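Local coordinates for 3-hydroxyacyl-CoA dehydrogenase (Burkholderia thailandensis, PDB 4XGN), which probably catalyses the NAD-dependent oxidation of 3-hydroxyacyl-CoA to 3-oxoacyl-CoA as a member of the short-chain dehydrogenase/reductase family, at residues A[16-21]-A[38-43]; A[45-50]-A[59-64]; A[88-93]-A[146-151]. One frame throughout, in Å; residues are numbered along the deposited sequence.

Contact 1. Residues A[16-21]-A[38-43]; sequences FLITGG and GKVVLA. With NAD (nicotinamide-adenine-dinucleotide), chain I.
L17 and V41 meet at an oblique angle, CD1 of the leucine resting 3.5 Å from CG1 of the valine. Because L17 CG stands anti to the backbone N (chi1 172°), the leucine leans toward the neighbouring strand, and the same CD1 lies 4.0 Å from CB of A43. T19 extends this face of the sheet, which packs on helix 69-82 through L17 and V41. On the reverse face F16, I18, V40 and L42 look toward helix 24-35; here I18 CD1 touches V40 CG1 at 4.0 Å. The F16 ring turns its edge to K39 O and to G38, just ahead of the adjacent strand, with CE1 4.2 Å from G38 CA. Between the two layers of side chains runs a parallel ladder in which F16 N, V41 N, I18 N and A43 N are donors to K39, F16, V41 and I18 carbonyls. This is the first beta-alpha-beta unit of a Rossmann fold, and the turn from I18 to G21 opens the glycine-rich TGxxxGxG motif of short-chain dehydrogenases. At that turn the ladder frays: G20 N reaches A43 O at 2.9 Å through a bent, weak bond. With a positive phi of 63° and no side chain, G20 lets its CA approach the adenosine ribose of NAD, 3.5 Å from O4B. T19 OG1 turns instead to the backbone N of A92, tying the motif to the loop that follows strand 85-90.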
loop_
_atom_site.group_PDB
_atom_site.type_symbol
_atom_site.label_atom_id
_atom_site.label_comp_id
_atom_site.label_asym_id
_atom_site.label_seq_id
_atom_site.Cartn_x
_atom_site.Cartn_y
_atom_site.Cartn_z
ATOM N N PHE A 16 25.531 6.935 17.699
ATOM C CA PHE A 16 24.089 6.773 17.374
ATOM C C PHE A 16 23.270 7.567 18.340
ATOM O O PHE A 16 23.387 7.389 19.560
ATOM C CB PHE A 16 23.689 5.302 17.438
ATOM C CG PHE A 16 24.460 4.498 16.491
ATOM C CD1 PHE A 16 25.727 4.055 16.839
ATOM C CD2 PHE A 16 24.027 4.345 15.162
ATOM C CE1 PHE A 16 26.518 3.387 15.931
ATOM C CE2 PHE A 16 24.829 3.666 14.252
ATOM C CZ PHE A 16 26.064 3.188 14.650
ATOM N N LEU A 17 22.450 8.450 17.765
ATOM C CA LEU A 17 21.567 9.359 18.511
ATOM C C LEU A 17 20.205 8.707 18.512
ATOM O O LEU A 17 19.692 8.362 17.427
ATOM C CB LEU A 17 21.533 10.738 17.864
ATOM C CG LEU A 17 20.500 11.734 18.446
ATOM C CD1 LEU A 17 20.714 11.989 19.925
ATOM C CD2 LEU A 17 20.607 13.038 17.667
ATOM N N ILE A 18 19.672 8.478 19.707
ATOM C CA ILE A 18 18.455 7.727 19.879
ATOM C C ILE A 18 17.480 8.602 20.691
ATOM O O ILE A 18 17.684 8.812 21.888
ATOM C CB ILE A 18 18.671 6.410 20.598
ATOM C CG1 ILE A 18 19.763 5.553 19.908
ATOM C CG2 ILE A 18 17.374 5.624 20.684
ATOM C CD1 ILE A 18 20.139 4.306 20.658
ATOM N N THR A 19 16.386 8.985 20.056
ATOM C CA THR A 19 15.330 9.744 20.732
ATOM C C THR A 19 14.391 8.755 21.392
ATOM O O THR A 19 14.192 7.641 20.895
ATOM C CB THR A 19 14.557 10.707 19.849
ATOM O OG1 THR A 19 13.611 9.992 19.055
ATOM C CG2 THR A 19 15.489 11.600 19.024
ATOM N N GLY A 20 13.776 9.169 22.500
ATOM C CA GLY A 20 13.033 8.234 23.328
ATOM C C GLY A 20 13.928 7.155 23.927
ATOM O O GLY A 20 13.466 6.116 24.353
ATOM N N GLY A 21 15.214 7.465 24.038
ATOM C CA GLY A 21 16.181 6.464 24.391
ATOM C C GLY A 21 16.196 6.127 25.880
ATOM O O GLY A 21 16.902 5.200 26.253
ATOM N N GLY A 38 28.926 0.472 19.493
ATOM C CA GLY A 38 28.538 1.847 19.213
ATOM C C GLY A 38 28.487 2.665 20.492
ATOM O O GLY A 38 28.442 2.105 21.594
ATOM N N LYS A 39 28.549 3.984 20.322
ATOM C CA LYS A 39 28.456 4.945 21.392
ATOM C C LYS A 39 27.138 5.664 21.236
ATOM O O LYS A 39 26.848 6.134 20.156
ATOM C CB LYS A 39 29.596 5.951 21.287
ATOM C CG LYS A 39 30.969 5.288 21.351
ATOM C CD LYS A 39 32.063 6.258 20.897
ATOM C CE LYS A 39 33.402 5.596 20.796
ATOM N NZ LYS A 39 34.239 6.256 19.732
ATOM N N VAL A 40 26.348 5.697 22.285
ATOM C CA VAL A 40 24.984 6.266 22.158
ATOM C C VAL A 40 24.853 7.631 22.823
ATOM O O VAL A 40 25.466 7.938 23.862
ATOM C CB VAL A 40 23.911 5.317 22.690
ATOM C CG1 VAL A 40 23.932 4.001 21.930
ATOM C CG2 VAL A 40 23.985 5.140 24.200
ATOM N N VAL A 41 24.071 8.486 22.181
ATOM C CA VAL A 41 23.494 9.641 22.804
ATOM C C VAL A 41 22.004 9.399 22.920
ATOM O O VAL A 41 21.346 9.144 21.884
ATOM C CB VAL A 41 23.715 10.915 21.965
ATOM C CG1 VAL A 41 23.019 12.133 22.615
ATOM C CG2 VAL A 41 25.219 11.155 21.781
ATOM N N LEU A 42 21.485 9.489 24.155
ATOM C CA LEU A 42 20.078 9.316 24.431
ATOM C C LEU A 42 19.459 10.659 24.594
ATOM O O LEU A 42 19.871 11.437 25.441
ATOM C CB LEU A 42 19.853 8.472 25.685
ATOM C CG LEU A 42 20.704 7.208 25.782
ATOM C CD1 LEU A 42 20.428 6.460 27.094
ATOM C CD2 LEU A 42 20.406 6.326 24.607
ATOM N N ALA A 43 18.409 10.907 23.804
ATOM C CA ALA A 43 17.653 12.166 23.825
ATOM C C ALA A 43 16.217 11.877 24.295
ATOM O O ALA A 43 15.508 11.100 23.685
ATOM C CB ALA A 43 17.687 12.791 22.442
HETATM P PA NAD I . 7.955 4.368 25.766
HETATM O O1A NAD I . 6.868 5.195 26.354
HETATM O O2A NAD I . 8.510 3.256 26.601
HETATM O O5B NAD I . 9.172 5.286 25.273
HETATM C C5B NAD I . 8.947 6.520 24.627
HETATM C C4B NAD I . 10.032 7.519 25.066
HETATM O O4B NAD I . 9.695 8.629 24.406
HETATM C C3B NAD I . 9.921 7.857 26.575
HETATM O O3B NAD I . 11.075 7.598 27.305
HETATM C C2B NAD I . 9.494 9.333 26.470
HETATM O O2B NAD I . 9.849 10.065 27.699
HETATM C C1B NAD I . 10.003 9.790 25.330
HETATM N N9A NAD I . 9.309 10.933 24.823
HETATM C C8A NAD I . 7.963 11.185 24.766
HETATM N N7A NAD I . 7.748 12.445 24.265
HETATM C C5A NAD I . 8.962 12.912 24.005
HETATM C C6A NAD I . 9.360 14.112 23.474
HETATM N N6A NAD I . 8.563 15.236 23.106
HETATM N N1A NAD I . 10.671 14.342 23.301
HETATM C C2A NAD I . 11.612 13.409 23.643
HETATM N N3A NAD I . 11.223 12.204 24.154
HETATM C C4A NAD I . 9.900 12.005 24.339
HETATM O O3 NAD I . 7.206 3.763 24.480
HETATM P PN NAD I . 7.904 2.855 23.320
HETATM O O1N NAD I . 7.033 1.651 23.186
HETATM O O2N NAD I . 9.379 2.549 23.529
HETATM O O5D NAD I . 7.717 3.782 22.005
HETATM C C5D NAD I . 8.772 4.005 21.072
HETATM C C4D NAD I . 8.273 4.331 19.716
HETATM O O4D NAD I . 7.672 3.192 19.260
HETATM C C3D NAD I . 7.179 5.428 19.731
HETATM O O3D NAD I . 7.269 6.240 18.643
HETATM C C2D NAD I . 5.909 4.533 19.691
HETATM O O2D NAD I . 4.714 5.319 19.238
HETATM C C1D NAD I . 6.226 3.578 18.842
HETATM N N1N NAD I . 5.480 2.326 18.870
HETATM C C2N NAD I . 5.324 1.562 20.003
HETATM C C3N NAD I . 4.606 0.373 19.997
HETATM C C7N NAD I . 4.373 -0.460 21.222
HETATM O O7N NAD I . 3.548 -1.342 21.184
HETATM N N7N NAD I . 5.138 -0.245 22.399
HETATM C C4N NAD I . 4.049 -0.058 18.774
HETATM C C5N NAD I . 4.235 0.682 17.635
HETATM C C6N NAD I . 4.949 1.860 17.676
#

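Contact 2. Residues A[45-50]-A[59-64]; sequences LNQDAG and GVFVRC. With NAD (nicotinamide-adenine-dinucleotide), chain I.
F61 CG is anti to the backbone N (chi1 175°), which carries the ring across to the start of helix 47-57, while Q47 bends at chi2 (67°) and brings its amide back to meet it. OE1 of Q47 lies in the plane of the phenyl ring at its edge, 3.3 Å from F61 CE2, and the amide and ring planes are 86° apart. Backbone atoms at the start of the helix also line the ring. Q47 O sits over one face, N46 O approaches CZ, and G50 CA comes within 3.5 Å of F61 CD1, an approach made possible by a residue without a side chain. N46 meanwhile acts as N-cap: its OD1 accepts from A49 N at 3.0 Å, with the donor above the carbonyl plane, so the first turn is held at its open end. Just before the N-cap, L45 CD2 lies over one face of the R63 guanidinium, 3.8 Å from NH2. A water links the same two residues, donating to L45 O and accepting from R63 NE at 2.8 Å, at the edge of the guanidinium. The other branch of L45 covers the adenine of NAD, CD1 being 3.5 Å from C5A, and C64 O approaches C2A. R63 has a second partner in D71, to which it forms a salt bridge. In this second beta-alpha-beta unit F61 fills the gap between helix 47-57, at E51 and A54, and strand 39-44, at L42 and D44, whereas V60, V62 and C64 face helix 69-82.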
loop_
_atom_site.group_PDB
_atom_site.type_symbol
_atom_site.label_atom_id
_atom_site.label_comp_id
_atom_site.label_asym_id
_atom_site.label_seq_id
_atom_site.Cartn_x
_atom_site.Cartn_y
_atom_site.Cartn_z
ATOM N N LEU A 45 12.807 13.211 27.273
ATOM C CA LEU A 45 12.328 14.045 28.378
ATOM C C LEU A 45 12.723 13.542 29.780
ATOM O O LEU A 45 12.792 14.340 30.753
ATOM C CB LEU A 45 10.806 14.163 28.313
ATOM C CG LEU A 45 10.227 14.645 26.992
ATOM C CD1 LEU A 45 8.706 14.517 27.051
ATOM C CD2 LEU A 45 10.667 16.085 26.722
ATOM N N ASN A 46 12.955 12.225 29.900
ATOM C CA ASN A 46 13.057 11.592 31.197
ATOM C C ASN A 46 14.501 11.739 31.678
ATOM O O ASN A 46 15.358 10.960 31.269
ATOM C CB ASN A 46 12.689 10.117 31.118
ATOM C CG ASN A 46 12.571 9.464 32.467
ATOM O OD1 ASN A 46 13.230 9.854 33.425
ATOM N ND2 ASN A 46 11.773 8.396 32.532
ATOM N N GLN A 47 14.759 12.742 32.511
ATOM C CA GLN A 47 16.153 13.076 32.905
ATOM C C GLN A 47 16.776 11.981 33.753
ATOM O O GLN A 47 17.920 11.536 33.493
ATOM C CB GLN A 47 16.191 14.453 33.607
ATOM C CG GLN A 47 17.449 14.831 34.341
ATOM C CD GLN A 47 18.659 15.056 33.447
ATOM O OE1 GLN A 47 18.612 15.857 32.493
ATOM N NE2 GLN A 47 19.777 14.409 33.790
ATOM N N ASP A 48 16.026 11.508 34.747
ATOM C CA ASP A 48 16.588 10.531 35.692
ATOM C C ASP A 48 16.862 9.202 35.041
ATOM O O ASP A 48 17.981 8.700 35.162
ATOM C CB ASP A 48 15.678 10.334 36.905
ATOM C CG ASP A 48 15.710 11.486 37.883
ATOM O OD1 ASP A 48 16.576 12.408 37.831
ATOM O OD2 ASP A 48 14.871 11.431 38.812
ATOM N N ALA A 49 15.893 8.667 34.275
ATOM C CA ALA A 49 16.112 7.379 33.600
ATOM C C ALA A 49 17.109 7.467 32.422
ATOM O O ALA A 49 17.880 6.534 32.197
ATOM C CB ALA A 49 14.794 6.752 33.156
ATOM N N GLY A 50 17.112 8.591 31.706
ATOM C CA GLY A 50 18.029 8.826 30.605
ATOM C C GLY A 50 19.476 8.934 31.040
ATOM O O GLY A 50 20.336 8.316 30.423
ATOM N N GLY A 59 27.463 6.071 27.450
ATOM C CA GLY A 59 27.161 7.104 26.485
ATOM C C GLY A 59 26.830 8.434 27.125
ATOM O O GLY A 59 27.309 8.730 28.238
ATOM N N VAL A 60 26.036 9.248 26.438
ATOM C CA VAL A 60 25.714 10.604 26.877
ATOM C C VAL A 60 24.204 10.770 26.856
ATOM O O VAL A 60 23.559 10.295 25.944
ATOM C CB VAL A 60 26.386 11.639 25.931
ATOM C CG1 VAL A 60 25.904 13.064 26.164
ATOM C CG2 VAL A 60 27.906 11.525 26.004
ATOM N N PHE A 61 23.663 11.386 27.894
ATOM C CA PHE A 61 22.245 11.834 27.869
ATOM C C PHE A 61 22.120 13.325 27.660
ATOM O O PHE A 61 22.853 14.129 28.245
ATOM C CB PHE A 61 21.545 11.470 29.179
ATOM C CG PHE A 61 20.165 11.985 29.279
ATOM C CD1 PHE A 61 19.180 11.395 28.543
ATOM C CD2 PHE A 61 19.842 13.074 30.053
ATOM C CE1 PHE A 61 17.887 11.891 28.569
ATOM C CE2 PHE A 61 18.541 13.581 30.089
ATOM C CZ PHE A 61 17.571 12.978 29.354
ATOM N N VAL A 62 21.129 13.714 26.850
ATOM C CA VAL A 62 20.727 15.110 26.676
ATOM C C VAL A 62 19.213 15.199 26.873
ATOM O O VAL A 62 18.453 14.523 26.180
ATOM C CB VAL A 62 21.076 15.579 25.264
ATOM C CG1 VAL A 62 20.632 17.012 25.004
ATOM C CG2 VAL A 62 22.529 15.325 24.971
ATOM N N ARG A 63 18.771 16.033 27.825
ATOM C CA ARG A 63 17.333 16.341 27.943
ATOM C C ARG A 63 16.892 17.039 26.667
ATOM O O ARG A 63 17.388 18.114 26.326
ATOM C CB ARG A 63 17.051 17.209 29.147
ATOM C CG ARG A 63 15.573 17.362 29.451
ATOM C CD ARG A 63 14.823 18.335 28.586
ATOM N NE ARG A 63 13.417 18.477 28.990
ATOM C CZ ARG A 63 12.524 19.199 28.328
ATOM N NH1 ARG A 63 12.882 19.935 27.278
ATOM N NH2 ARG A 63 11.282 19.245 28.758
ATOM N N CYS A 64 15.988 16.387 25.941
ATOM C CA CYS A 64 15.629 16.815 24.602
ATOM C C CYS A 64 14.163 16.574 24.333
ATOM O O CYS A 64 13.688 15.439 24.346
ATOM C CB CYS A 64 16.557 16.142 23.592
ATOM S SG CYS A 64 16.047 16.332 21.852
HETATM P PA NAD I . 7.955 4.368 25.766
HETATM O O1A NAD I . 6.868 5.195 26.354
HETATM O O2A NAD I . 8.510 3.256 26.601
HETATM O O5B NAD I . 9.172 5.286 25.273
HETATM C C5B NAD I . 8.947 6.520 24.627
HETATM C C4B NAD I . 10.032 7.519 25.066
HETATM O O4B NAD I . 9.695 8.629 24.406
HETATM C C3B NAD I . 9.921 7.857 26.575
HETATM O O3B NAD I . 11.075 7.598 27.305
HETATM C C2B NAD I . 9.494 9.333 26.470
HETATM O O2B NAD I . 9.849 10.065 27.699
HETATM C C1B NAD I . 10.003 9.790 25.330
HETATM N N9A NAD I . 9.309 10.933 24.823
HETATM C C8A NAD I . 7.963 11.185 24.766
HETATM N N7A NAD I . 7.748 12.445 24.265
HETATM C C5A NAD I . 8.962 12.912 24.005
HETATM C C6A NAD I . 9.360 14.112 23.474
HETATM N N6A NAD I . 8.563 15.236 23.106
HETATM N N1A NAD I . 10.671 14.342 23.301
HETATM C C2A NAD I . 11.612 13.409 23.643
HETATM N N3A NAD I . 11.223 12.204 24.154
HETATM C C4A NAD I . 9.900 12.005 24.339
HETATM O O3 NAD I . 7.206 3.763 24.480
HETATM P PN NAD I . 7.904 2.855 23.320
HETATM O O1N NAD I . 7.033 1.651 23.186
HETATM O O2N NAD I . 9.379 2.549 23.529
HETATM O O5D NAD I . 7.717 3.782 22.005
HETATM C C5D NAD I . 8.772 4.005 21.072
HETATM C C4D NAD I . 8.273 4.331 19.716
HETATM O O4D NAD I . 7.672 3.192 19.260
HETATM C C3D NAD I . 7.179 5.428 19.731
HETATM O O3D NAD I . 7.269 6.240 18.643
HETATM C C2D NAD I . 5.909 4.533 19.691
HETATM O O2D NAD I . 4.714 5.319 19.238
HETATM C C1D NAD I . 6.226 3.578 18.842
HETATM N N1N NAD I . 5.480 2.326 18.870
HETATM C C2N NAD I . 5.324 1.562 20.003
HETATM C C3N NAD I . 4.606 0.373 19.997
HETATM C C7N NAD I . 4.373 -0.460 21.222
HETATM O O7N NAD I . 3.548 -1.342 21.184
HETATM N N7N NAD I . 5.138 -0.245 22.399
HETATM C C4N NAD I . 4.049 -0.058 18.774
HETATM C C5N NAD I . 4.235 0.682 17.635
HETATM C C6N NAD I . 4.949 1.860 17.676
HETATM O O HOH W 1 12.465 17.033 31.152
#

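Contact 3. Residues A[88-93]-A[146-151]; sequences LVNCAG and GVIVST. With NAD (nicotinamide-adenine-dinucleotide), chain I.
N90 lays its amide beside S150, ND2 giving a hydrogen bond of 3.0 Å to OG. CG of N90 is anti to its carbonyl carbon (chi1 -67°), and the bond leaves the amide plane by 24°. N90 opens the sequence NCAG, the counterpart here of the NNAG motif that follows the fourth strand in classical short-chain dehydrogenases. Behind it, strands 85-90 and 146-151 run side by side at the centre of the Rossmann sheet, their segments almost parallel at 8°. L88 N, V149 N and N90 N build the ladder; L88 CD2 and I148 CG2 meet loosely at 4.3 Å on the face that also carries N90 and S150, while V89 and V149 occupy the other, under helix 228-240. Both polar side chains, N90 and S150, press on helix 109-135 and are buried, so their mutual bond helps to satisfy them. Next along, T151 directs its hydroxyl back to the first segment: OG1 donates to N90 O at 2.7 Å and is also hydrogen-bonded to Y231 OH. The methyl is thereby turned to the cofactor, with T151 CG2 3.4 Å from NAD O4D, in the nicotinamide ribose. C91 and A92 then carry the chain past NAD, and C91 O comes 3.0 Å from C4D. A92 meets the adenine on the face opposite L45, so that the base is sandwiched between two aliphatic groups, with A92 CB 3.5 Å from NAD N3A.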
loop_
_atom_site.group_PDB
_atom_site.type_symbol
_atom_site.label_atom_id
_atom_site.label_comp_id
_atom_site.label_asym_id
_atom_site.label_seq_id
_atom_site.Cartn_x
_atom_site.Cartn_y
_atom_site.Cartn_z
ATOM N N LEU A 88 20.716 7.959 13.377
ATOM C CA LEU A 88 19.656 8.539 14.196
ATOM C C LEU A 88 18.504 7.524 14.232
ATOM O O LEU A 88 18.138 6.948 13.179
ATOM C CB LEU A 88 19.134 9.849 13.609
ATOM C CG LEU A 88 17.818 10.408 14.166
ATOM C CD1 LEU A 88 18.056 10.869 15.585
ATOM C CD2 LEU A 88 17.309 11.575 13.341
ATOM N N VAL A 89 17.997 7.253 15.431
ATOM C CA VAL A 89 16.852 6.403 15.633
ATOM C C VAL A 89 15.817 7.195 16.359
ATOM O O VAL A 89 16.050 7.601 17.523
ATOM C CB VAL A 89 17.219 5.119 16.391
ATOM C CG1 VAL A 89 16.031 4.199 16.465
ATOM C CG2 VAL A 89 18.413 4.423 15.708
ATOM N N ASN A 90 14.727 7.488 15.656
ATOM C CA ASN A 90 13.607 8.246 16.237
ATOM C C ASN A 90 12.625 7.310 16.923
ATOM O O ASN A 90 11.855 6.634 16.234
ATOM C CB ASN A 90 12.868 9.040 15.173
ATOM C CG ASN A 90 13.691 10.154 14.595
ATOM O OD1 ASN A 90 14.017 11.108 15.291
ATOM N ND2 ASN A 90 14.071 10.037 13.349
ATOM N N CYS A 91 12.675 7.237 18.247
ATOM C CA CYS A 91 11.711 6.470 19.039
ATOM C C CYS A 91 10.824 7.322 19.976
ATOM O O CYS A 91 9.842 6.798 20.485
ATOM C CB CYS A 91 12.380 5.375 19.850
ATOM S SG CYS A 91 13.173 4.096 18.855
ATOM N N ALA A 92 11.109 8.605 20.167
ATOM C CA ALA A 92 10.256 9.460 20.964
ATOM C C ALA A 92 8.832 9.502 20.380
ATOM O O ALA A 92 8.661 9.771 19.216
ATOM C CB ALA A 92 10.794 10.864 20.997
ATOM N N GLY A 93 7.853 9.194 21.208
ATOM C CA GLY A 93 6.476 9.190 20.761
ATOM C C GLY A 93 5.540 8.993 21.920
ATOM O O GLY A 93 5.970 8.540 22.988
ATOM N N GLY A 146 25.548 8.438 6.678
ATOM C CA GLY A 146 24.773 8.010 7.819
ATOM C C GLY A 146 23.439 7.422 7.414
ATOM O O GLY A 146 23.167 7.314 6.243
ATOM N N VAL A 147 22.665 6.978 8.397
ATOM C CA VAL A 147 21.421 6.302 8.168
ATOM C C VAL A 147 20.461 6.777 9.221
ATOM O O VAL A 147 20.855 6.982 10.373
ATOM C CB VAL A 147 21.600 4.789 8.330
ATOM C CG1 VAL A 147 20.270 4.043 8.180
ATOM C CG2 VAL A 147 22.642 4.290 7.344
ATOM N N ILE A 148 19.221 7.022 8.815
ATOM C CA ILE A 148 18.180 7.540 9.691
ATOM C C ILE A 148 17.082 6.495 9.749
ATOM O O ILE A 148 16.606 6.075 8.704
ATOM C CB ILE A 148 17.632 8.866 9.140
ATOM C CG1 ILE A 148 18.719 9.903 9.266
ATOM C CG2 ILE A 148 16.322 9.272 9.838
ATOM C CD1 ILE A 148 18.524 11.259 8.670
ATOM N N VAL A 149 16.682 6.117 10.951
ATOM C CA VAL A 149 15.596 5.171 11.169
ATOM C C VAL A 149 14.526 5.835 12.032
ATOM O O VAL A 149 14.821 6.371 13.084
ATOM C CB VAL A 149 16.074 3.910 11.884
ATOM C CG1 VAL A 149 14.925 2.930 12.072
ATOM C CG2 VAL A 149 17.189 3.231 11.077
ATOM N N SER A 150 13.290 5.839 11.562
ATOM C CA SER A 150 12.163 6.374 12.331
ATOM C C SER A 150 11.159 5.286 12.655
ATOM O O SER A 150 11.166 4.201 12.048
ATOM C CB SER A 150 11.526 7.500 11.589
ATOM O OG SER A 150 12.438 8.549 11.312
ATOM N N THR A 151 10.324 5.574 13.663
ATOM C CA THR A 151 9.349 4.609 14.131
ATOM C C THR A 151 7.964 5.109 13.798
ATOM O O THR A 151 7.511 6.148 14.298
ATOM C CB THR A 151 9.468 4.347 15.647
ATOM O OG1 THR A 151 10.855 4.121 16.012
ATOM C CG2 THR A 151 8.608 3.163 16.030
HETATM P PA NAD I . 7.955 4.368 25.766
HETATM O O1A NAD I . 6.868 5.195 26.354
HETATM O O2A NAD I . 8.510 3.256 26.601
HETATM O O5B NAD I . 9.172 5.286 25.273
HETATM C C5B NAD I . 8.947 6.520 24.627
HETATM C C4B NAD I . 10.032 7.519 25.066
HETATM O O4B NAD I . 9.695 8.629 24.406
HETATM C C3B NAD I . 9.921 7.857 26.575
HETATM O O3B NAD I . 11.075 7.598 27.305
HETATM C C2B NAD I . 9.494 9.333 26.470
HETATM O O2B NAD I . 9.849 10.065 27.699
HETATM C C1B NAD I . 10.003 9.790 25.330
HETATM N N9A NAD I . 9.309 10.933 24.823
HETATM C C8A NAD I . 7.963 11.185 24.766
HETATM N N7A NAD I . 7.748 12.445 24.265
HETATM C C5A NAD I . 8.962 12.912 24.005
HETATM C C6A NAD I . 9.360 14.112 23.474
HETATM N N6A NAD I . 8.563 15.236 23.106
HETATM N N1A NAD I . 10.671 14.342 23.301
HETATM C C2A NAD I . 11.612 13.409 23.643
HETATM N N3A NAD I . 11.223 12.204 24.154
HETATM C C4A NAD I . 9.900 12.005 24.339
HETATM O O3 NAD I . 7.206 3.763 24.480
HETATM P PN NAD I . 7.904 2.855 23.320
HETATM O O1N NAD I . 7.033 1.651 23.186
HETATM O O2N NAD I . 9.379 2.549 23.529
HETATM O O5D NAD I . 7.717 3.782 22.005
HETATM C C5D NAD I . 8.772 4.005 21.072
HETATM C C4D NAD I . 8.273 4.331 19.716
HETATM O O4D NAD I . 7.672 3.192 19.260
HETATM C C3D NAD I . 7.179 5.428 19.731
HETATM O O3D NAD I . 7.269 6.240 18.643
HETATM C C2D NAD I . 5.909 4.533 19.691
HETATM O O2D NAD I . 4.714 5.319 19.238
HETATM C C1D NAD I . 6.226 3.578 18.842
HETATM N N1N NAD I . 5.480 2.326 18.870
HETATM C C2N NAD I . 5.324 1.562 20.003
HETATM C C3N NAD I . 4.606 0.373 19.997
HETATM C C7N NAD I . 4.373 -0.460 21.222
HETATM O O7N NAD I . 3.548 -1.342 21.184
HETATM N N7N NAD I . 5.138 -0.245 22.399
HETATM C C4N NAD I . 4.049 -0.058 18.774
HETATM C C5N NAD I . 4.235 0.682 17.635
HETATM C C6N NAD I . 4.949 1.860 17.676
#

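Followed from the N terminus, the three contacts come in series, none nested in or crossing another. Contact 1 closes the loop through helix 24-35, contact 2 the short one through helix 47-57, and contact 3 a much longer excursion that includes helix 109-135. In the sheet the strands lie in the order 60-63, 39-44, 15-19, 85-90, 146-151, so contact 1 is the middle piece. V60 bonds to V40 and L42 join it to contact 2, and V89 bonds to L17 and T19 join it to contact 3. Contacts 2 and 3 do not touch, their nearest atoms being about 6 Å apart, but NAD touches all three at the ends of the strands.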